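Local coordinates for SusD/RagB family nutrient-binding outer membrane lipoprotein (Bacteroides vulgatus, PDB 4F7A) that probably binds glycans, such as mucin O-glycans, at the outer membrane as a SusD-like lipoprotein of a nutrient-uptake system, at residues S69-W81 with K452-T464. Sequence-based numbering, arbitrary orientation.
Sequences SDKNTVYALEAGW and KVQTNNSNGTIDT
ND2 of Asn456, 3.9 Å from CD2 at the edge of the Tyr75 ring, donates twice: to the backbone O of Ile462 (2.8 Å) and to Thr464 OG1 (2.9 Å). Both acceptors lie near the amide plane, although ND2 approaches the Ile462 carbonyl from above that carbonyl's own plane. On the other branch, Asn456 OD1 accepts from Ser458 N at 3.0 Å, forming an Asx turn. These three bonds fix the amide's rotation, its plane 82° from the ring's. The CB of Asn456 points away from 69-81, but with CG anti to the backbone N (chi1 -177°) the amide swings back to the aromatic edge. Replacing Asn456 with alanine would remove all three bonds, and would probably leave Ile462 O, Thr464 OG1 and Ser458 N without these mates and open a gap at the tyrosine's edge.

Aliphatic groups cover both faces of Tyr75. Val453 CG1 makes a CH-pi contact 3.8 Å from the ring centroid, 19° off the normal; over the opposite face, Ile462 CG2 lies 3.5 Å from Tyr75 CE2. At the far end of the ring, Tyr75 OH hydrogen-bonds to Ile468 N and to a water that also joins Val453 N and Thr464 O.

The backbones are tied by Asn457 N donating to Val74 O at 2.7 Å. Thr455 O, buried here without a conventional partner, faces Val74 CA at 3.4 Å in a CA-H...O contact. A second water links Asn457 ND2 to Asp70 O.

The contact thus joins the turn that follows the 3-10 segment 72-73 to the irregular loop 452-464, far away in sequence, in a largely helical SusD-type fold. Its chemistry implies a division of labour: side-chain bonds within 452-464 shape a socket, while apolar packing of the tyrosine, one direct backbone bond and two bridging waters join 69-81 to it.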
ATOM      1  N   SER A  69     -19.281 -12.462   5.130  1.00 16.02           N
ATOM      2  CA  SER A  69     -19.995 -11.360   4.480  1.00 16.59           C
ATOM      3  C   SER A  69     -20.888 -10.578   5.439  1.00 17.95           C
ATOM      4  O   SER A  69     -21.659  -9.705   5.012  1.00 17.15           O
ATOM      5  CB  SER A  69     -20.801 -11.876   3.288  1.00 19.76           C
ATOM      6  OG  SER A  69     -19.946 -12.254   2.236  1.00 17.99           O
ATOM      7  N   ASP A  70     -20.811 -10.910   6.725  1.00 14.39           N
ATOM      8  CA  ASP A  70     -21.489 -10.138   7.766  1.00 18.06           C
ATOM      9  C   ASP A  70     -20.453  -9.389   8.624  1.00 17.12           C
ATOM     10  O   ASP A  70     -20.771  -8.824   9.672  1.00 16.40           O
ATOM     11  CB  ASP A  70     -22.406 -11.023   8.631  1.00 19.48           C
ATOM     12  CG  ASP A  70     -21.679 -12.176   9.320  1.00 21.22           C
ATOM     13  OD1 ASP A  70     -20.465 -12.371   9.122  1.00 21.21           O
ATOM     14  OD2 ASP A  70     -22.349 -12.897  10.067  1.00 25.24           O
ATOM     15  N   LYS A  71     -19.228  -9.346   8.133  1.00 15.73           N
ATOM     16  CA  LYS A  71     -18.141  -8.682   8.849  1.00 15.69           C
ATOM     17  C   LYS A  71     -17.587  -7.465   8.084  1.00 16.31           C
ATOM     18  O   LYS A  71     -18.347  -6.519   7.807  1.00 14.37           O
ATOM     19  CB  LYS A  71     -17.080  -9.725   9.231  1.00 16.65           C
ATOM     20  CG  LYS A  71     -17.654 -10.860  10.125  1.00 18.31           C
ATOM     21  CD  LYS A  71     -16.632 -11.965  10.405  1.00 22.04           C
ATOM     22  CE  LYS A  71     -17.210 -13.021  11.328  1.00 30.06           C
ATOM     23  NZ  LYS A  71     -18.367 -13.726  10.737  1.00 21.53           N
ATOM     24  N   ASN A  72     -16.293  -7.460   7.753  1.00 12.68           N
ATOM     25  CA  ASN A  72     -15.626  -6.262   7.250  1.00 13.31           C
ATOM     26  C   ASN A  72     -16.276  -5.715   5.984  1.00 14.43           C
ATOM     27  O   ASN A  72     -16.356  -4.502   5.815  1.00 13.46           O
ATOM     28  CB  ASN A  72     -14.136  -6.516   6.988  1.00 13.67           C
ATOM     29  CG  ASN A  72     -13.284  -6.380   8.233  1.00 14.19           C
ATOM     30  OD1 ASN A  72     -13.803  -6.345   9.338  1.00 12.59           O
ATOM     31  ND2 ASN A  72     -11.949  -6.317   8.052  1.00 14.29           N
ATOM     32  N   THR A  73     -16.717  -6.611   5.099  1.00 13.61           N
ATOM     33  CA  THR A  73     -17.268  -6.186   3.828  1.00 12.81           C
ATOM     34  C   THR A  73     -18.469  -5.246   3.990  1.00 13.54           C
ATOM     35  O   THR A  73     -18.658  -4.343   3.166  1.00 14.93           O
ATOM     36  CB  THR A  73     -17.596  -7.399   2.904  1.00 15.80           C
ATOM     37  OG1 THR A  73     -17.857  -6.925   1.573  1.00 15.10           O
ATOM     38  CG2 THR A  73     -18.786  -8.238   3.425  1.00 11.48           C
ATOM     39  N   VAL A  74     -19.264  -5.454   5.040  1.00 11.71           N
ATOM     40  CA  VAL A  74     -20.430  -4.582   5.345  1.00 13.63           C
ATOM     41  C   VAL A  74     -20.114  -3.610   6.476  1.00 14.63           C
ATOM     42  O   VAL A  74     -21.011  -3.062   7.131  1.00 15.06           O
ATOM     43  CB  VAL A  74     -21.709  -5.383   5.668  1.00 13.93           C
ATOM     44  CG1 VAL A  74     -22.241  -6.097   4.441  1.00 13.02           C
ATOM     45  CG2 VAL A  74     -21.489  -6.396   6.879  1.00 12.39           C
ATOM     46  N   TYR A  75     -18.828  -3.346   6.676  1.00 13.30           N
ATOM     47  CA  TYR A  75     -18.373  -2.393   7.682  1.00 13.29           C
ATOM     48  C   TYR A  75     -18.753  -2.782   9.120  1.00 15.69           C
ATOM     49  O   TYR A  75     -18.800  -1.909   9.989  1.00 15.22           O
ATOM     50  CB  TYR A  75     -18.849  -0.955   7.402  1.00 13.15           C
ATOM     51  CG  TYR A  75     -18.253  -0.235   6.203  1.00 13.31           C
ATOM     52  CD1 TYR A  75     -17.045  -0.628   5.612  1.00 13.29           C
ATOM     53  CD2 TYR A  75     -18.884   0.878   5.691  1.00 13.65           C
ATOM     54  CE1 TYR A  75     -16.505   0.076   4.544  1.00 15.67           C
ATOM     55  CE2 TYR A  75     -18.354   1.581   4.615  1.00  9.98           C
ATOM     56  CZ  TYR A  75     -17.177   1.180   4.050  1.00 12.92           C
ATOM     57  OH  TYR A  75     -16.687   1.904   2.998  1.00 11.60           O
ATOM     58  N   ALA A  76     -19.034  -4.065   9.366  1.00 15.77           N
ATOM     59  CA  ALA A  76     -19.170  -4.581  10.737  1.00 17.82           C
ATOM     60  C   ALA A  76     -17.784  -5.118  11.089  1.00 16.79           C
ATOM     61  O   ALA A  76     -17.487  -6.292  10.931  1.00 16.15           O
ATOM     62  CB  ALA A  76     -20.240  -5.671  10.811  1.00 18.19           C
ATOM     63  N   LEU A  77     -16.903  -4.219  11.496  1.00 16.44           N
ATOM     64  CA  LEU A  77     -15.493  -4.547  11.510  1.00 17.40           C
ATOM     65  C   LEU A  77     -15.200  -5.610  12.569  1.00 19.12           C
ATOM     66  O   LEU A  77     -15.635  -5.501  13.703  1.00 18.61           O
ATOM     67  CB  LEU A  77     -14.644  -3.302  11.754  1.00 16.90           C
ATOM     68  CG  LEU A  77     -14.738  -2.182  10.711  1.00 13.99           C
ATOM     69  CD1 LEU A  77     -13.764  -1.090  11.023  1.00 15.36           C
ATOM     70  CD2 LEU A  77     -14.449  -2.701   9.288  1.00 15.52           C
ATOM     71  N   GLU A  78     -14.467  -6.642  12.156  1.00 17.77           N
ATOM     72  CA  GLU A  78     -14.074  -7.742  13.009  1.00 17.66           C
ATOM     73  C   GLU A  78     -12.774  -7.382  13.760  1.00 17.45           C
ATOM     74  O   GLU A  78     -11.705  -7.226  13.155  1.00 17.11           O
ATOM     75  CB  GLU A  78     -13.897  -8.997  12.158  1.00 15.46           C
ATOM     76  CG  GLU A  78     -13.666 -10.280  12.931  1.00 19.94           C
ATOM     77  CD  GLU A  78     -14.856 -10.715  13.769  1.00 33.50           C
ATOM     78  OE1 GLU A  78     -16.000 -10.248  13.537  1.00 31.21           O
ATOM     79  OE2 GLU A  78     -14.629 -11.534  14.676  1.00 36.98           O
ATOM     80  N   ALA A  79     -12.898  -7.284  15.079  1.00 20.11           N
ATOM     81  CA  ALA A  79     -11.849  -6.774  15.978  1.00 22.23           C
ATOM     82  C   ALA A  79     -10.537  -7.540  15.834  1.00 22.42           C
ATOM     83  O   ALA A  79      -9.465  -6.940  15.838  1.00 24.90           O
ATOM     84  CB  ALA A  79     -12.348  -6.797  17.456  1.00 24.21           C
ATOM     85  N   GLY A  80     -10.627  -8.853  15.699  1.00 21.31           N
ATOM     86  CA  GLY A  80      -9.435  -9.704  15.523  1.00 24.10           C
ATOM     87  C   GLY A  80      -8.727  -9.441  14.203  1.00 24.46           C
ATOM     88  O   GLY A  80      -7.482  -9.450  14.130  1.00 26.63           O
ATOM     89  N   TRP A  81      -9.502  -9.144  13.166  1.00 19.98           N
ATOM     90  CA  TRP A  81      -8.923  -8.890  11.840  1.00 17.50           C
ATOM     91  C   TRP A  81      -8.310  -7.505  11.754  1.00 14.94           C
ATOM     92  O   TRP A  81      -7.194  -7.345  11.264  1.00 16.18           O
ATOM     93  CB  TRP A  81      -9.969  -8.993  10.745  1.00 16.23           C
ATOM     94  CG  TRP A  81     -10.672 -10.302  10.633  1.00 16.36           C
ATOM     95  CD1 TRP A  81     -10.453 -11.435  11.351  1.00 20.43           C
ATOM     96  CD2 TRP A  81     -11.687 -10.615   9.684  1.00 13.88           C
ATOM     97  NE1 TRP A  81     -11.308 -12.432  10.933  1.00 20.31           N
ATOM     98  CE2 TRP A  81     -12.076 -11.945   9.904  1.00 18.74           C
ATOM     99  CE3 TRP A  81     -12.348  -9.872   8.699  1.00 16.20           C
ATOM    100  CZ2 TRP A  81     -13.066 -12.566   9.147  1.00 19.08           C
ATOM    101  CZ3 TRP A  81     -13.332 -10.490   7.954  1.00 15.24           C
ATOM    102  CH2 TRP A  81     -13.691 -11.818   8.190  1.00 17.70           C
ATOM    103  N   LYS A 452     -19.439   2.131  -3.538  1.00 13.65           N
ATOM    104  CA  LYS A 452     -19.800   2.125  -2.105  1.00 13.82           C
ATOM    105  C   LYS A 452     -20.401   0.803  -1.647  1.00 13.89           C
ATOM    106  O   LYS A 452     -20.992   0.088  -2.434  1.00 13.94           O
ATOM    107  CB  LYS A 452     -20.831   3.207  -1.797  1.00 13.79           C
ATOM    108  CG  LYS A 452     -20.609   4.581  -2.456  1.00 15.55           C
ATOM    109  CD  LYS A 452     -19.293   5.242  -2.121  1.00 15.01           C
ATOM    110  CE  LYS A 452     -19.258   6.692  -2.644  1.00 18.07           C
ATOM    111  NZ  LYS A 452     -18.009   7.417  -2.307  1.00 16.38           N
ATOM    112  N   VAL A 453     -20.280   0.504  -0.351  1.00 13.53           N
ATOM    113  CA  VAL A 453     -20.844  -0.714   0.192  1.00 14.21           C
ATOM    114  C   VAL A 453     -22.349  -0.747  -0.042  1.00 15.19           C
ATOM    115  O   VAL A 453     -23.011   0.273   0.023  1.00 13.20           O
ATOM    116  CB  VAL A 453     -20.507  -0.933   1.711  1.00 14.20           C
ATOM    117  CG1 VAL A 453     -18.995  -1.024   1.905  1.00 15.13           C
ATOM    118  CG2 VAL A 453     -21.157   0.148   2.608  1.00 12.10           C
ATOM    119  N   GLN A 454     -22.888  -1.918  -0.358  1.00 15.45           N
ATOM    120  CA  GLN A 454     -24.329  -2.024  -0.626  1.00 16.09           C
ATOM    121  C   GLN A 454     -25.115  -2.014   0.674  1.00 17.15           C
ATOM    122  O   GLN A 454     -26.219  -1.457   0.735  1.00 15.73           O
ATOM    123  CB  GLN A 454     -24.616  -3.295  -1.424  1.00 15.35           C
ATOM    124  CG  GLN A 454     -23.795  -3.360  -2.712  1.00 15.16           C
ATOM    125  CD  GLN A 454     -24.489  -4.114  -3.812  1.00 15.59           C
ATOM    126  OE1 GLN A 454     -25.444  -4.860  -3.564  1.00 15.24           O
ATOM    127  NE2 GLN A 454     -24.012  -3.935  -5.038  1.00 15.96           N
ATOM    128  N   THR A 455     -24.534  -2.630   1.708  1.00 17.16           N
ATOM    129  CA  THR A 455     -25.099  -2.683   3.059  1.00 16.46           C
ATOM    130  C   THR A 455     -24.046  -2.194   4.056  1.00 16.90           C
ATOM    131  O   THR A 455     -22.882  -2.624   4.009  1.00 17.25           O
ATOM    132  CB  THR A 455     -25.536  -4.108   3.423  1.00 18.61           C
ATOM    133  OG1 THR A 455     -26.638  -4.505   2.577  1.00 19.34           O
ATOM    134  CG2 THR A 455     -25.932  -4.227   4.919  1.00 16.32           C
ATOM    135  N   ASN A 456     -24.461  -1.306   4.951  1.00 14.27           N
ATOM    136  CA  ASN A 456     -23.572  -0.668   5.928  1.00 13.82           C
ATOM    137  C   ASN A 456     -24.050  -1.042   7.323  1.00 16.02           C
ATOM    138  O   ASN A 456     -24.989  -0.463   7.826  1.00 16.12           O
ATOM    139  CB  ASN A 456     -23.556   0.848   5.715  1.00 13.13           C
ATOM    140  CG  ASN A 456     -22.601   1.577   6.652  1.00 13.90           C
ATOM    141  OD1 ASN A 456     -22.289   1.092   7.737  1.00 15.66           O
ATOM    142  ND2 ASN A 456     -22.188   2.786   6.260  1.00 10.64           N
ATOM    143  N   ASN A 457     -23.404  -2.044   7.924  1.00 15.43           N
ATOM    144  CA  ASN A 457     -23.766  -2.514   9.259  1.00 17.17           C
ATOM    145  C   ASN A 457     -22.792  -2.008  10.317  1.00 17.60           C
ATOM    146  O   ASN A 457     -22.535  -2.699  11.315  1.00 19.20           O
ATOM    147  CB  ASN A 457     -23.847  -4.051   9.277  1.00 16.62           C
ATOM    148  CG  ASN A 457     -25.120  -4.581   8.597  1.00 20.34           C
ATOM    149  OD1 ASN A 457     -26.039  -3.813   8.314  1.00 20.87           O
ATOM    150  ND2 ASN A 457     -25.172  -5.889   8.345  1.00 16.05           N
ATOM    151  N   SER A 458     -22.309  -0.783  10.139  1.00 15.47           N
ATOM    152  CA  SER A 458     -21.338  -0.192  11.067  1.00 16.77           C
ATOM    153  C   SER A 458     -21.981   0.475  12.292  1.00 19.07           C
ATOM    154  O   SER A 458     -21.283   1.131  13.070  1.00 19.27           O
ATOM    155  CB  SER A 458     -20.505   0.848  10.322  1.00 18.07           C
ATOM    156  OG  SER A 458     -21.263   2.027  10.138  1.00 14.75           O
ATOM    157  N   ASN A 459     -23.298   0.344  12.434  1.00 21.66           N
ATOM    158  CA  ASN A 459     -24.017   0.970  13.551  0.50 23.74           C
ATOM    159  C   ASN A 459     -23.811   2.487  13.565  1.00 24.68           C
ATOM    160  O   ASN A 459     -23.682   3.094  14.628  1.00 24.92           O
ATOM    161  CB  ASN A 459     -23.575   0.350  14.893  0.50 24.60           C
ATOM    162  CG  ASN A 459     -24.555   0.634  16.021  0.50 27.89           C
ATOM    163  OD1 ASN A 459     -25.756   0.792  15.786  0.50 23.31           O
ATOM    164  ND2 ASN A 459     -24.043   0.693  17.257  0.50 25.32           N
ATOM    165  N   GLY A 460     -23.773   3.097  12.372  1.00 23.02           N
ATOM    166  CA  GLY A 460     -23.583   4.538  12.246  1.00 22.06           C
ATOM    167  C   GLY A 460     -22.149   5.056  12.421  1.00 21.58           C
ATOM    168  O   GLY A 460     -21.928   6.267  12.336  1.00 21.78           O
ATOM    169  N   THR A 461     -21.168   4.165  12.615  1.00 19.25           N
ATOM    170  CA  THR A 461     -19.776   4.596  12.881  1.00 18.39           C
ATOM    171  C   THR A 461     -18.995   4.925  11.605  1.00 18.61           C
ATOM    172  O   THR A 461     -18.050   5.709  11.644  1.00 19.03           O
ATOM    173  CB  THR A 461     -19.000   3.567  13.717  1.00 17.02           C
ATOM    174  OG1 THR A 461     -18.922   2.330  12.998  1.00 19.75           O
ATOM    175  CG2 THR A 461     -19.685   3.342  15.104  1.00 20.53           C
ATOM    176  N   ILE A 462     -19.425   4.355  10.479  1.00 16.04           N
ATOM    177  CA  ILE A 462     -18.855   4.641   9.164  1.00 14.50           C
ATOM    178  C   ILE A 462     -19.961   5.089   8.193  1.00 13.51           C
ATOM    179  O   ILE A 462     -21.027   4.461   8.122  1.00 16.35           O
ATOM    180  CB  ILE A 462     -18.171   3.406   8.577  1.00 14.86           C
ATOM    181  CG1 ILE A 462     -17.154   2.840   9.585  1.00 15.26           C
ATOM    182  CG2 ILE A 462     -17.480   3.768   7.242  1.00 12.61           C
ATOM    183  CD1 ILE A 462     -16.439   1.570   9.156  1.00 12.55           C
ATOM    184  N   ASP A 463     -19.693   6.161   7.457  1.00 14.62           N
ATOM    185  CA  ASP A 463     -20.629   6.726   6.483  1.00 14.69           C
ATOM    186  C   ASP A 463     -20.435   6.030   5.131  1.00 14.58           C
ATOM    187  O   ASP A 463     -19.306   5.889   4.642  1.00 15.97           O
ATOM    188  CB  ASP A 463     -20.401   8.235   6.337  1.00 15.91           C
ATOM    189  CG  ASP A 463     -21.394   8.894   5.387  1.00 18.59           C
ATOM    190  OD1 ASP A 463     -22.582   9.054   5.796  1.00 20.47           O
ATOM    191  OD2 ASP A 463     -20.994   9.257   4.254  1.00 17.29           O
ATOM    192  N   THR A 464     -21.529   5.601   4.523  1.00 13.20           N
ATOM    193  CA  THR A 464     -21.459   4.900   3.242  1.00 12.24           C
ATOM    194  C   THR A 464     -20.733   5.721   2.169  1.00 14.13           C
ATOM    195  O   THR A 464     -19.816   5.224   1.541  1.00 14.08           O
ATOM    196  CB  THR A 464     -22.869   4.518   2.770  1.00 15.77           C
ATOM    197  OG1 THR A 464     -23.397   3.540   3.677  1.00 15.86           O
ATOM    198  CG2 THR A 464     -22.848   3.960   1.331  1.00 16.15           C
TER
HETATM  199  O   HOH W   1     -23.248  -7.487   9.913  1.00 19.99           O
HETATM  200  O   HOH W   2     -18.925   2.658   1.138  1.00 14.24           O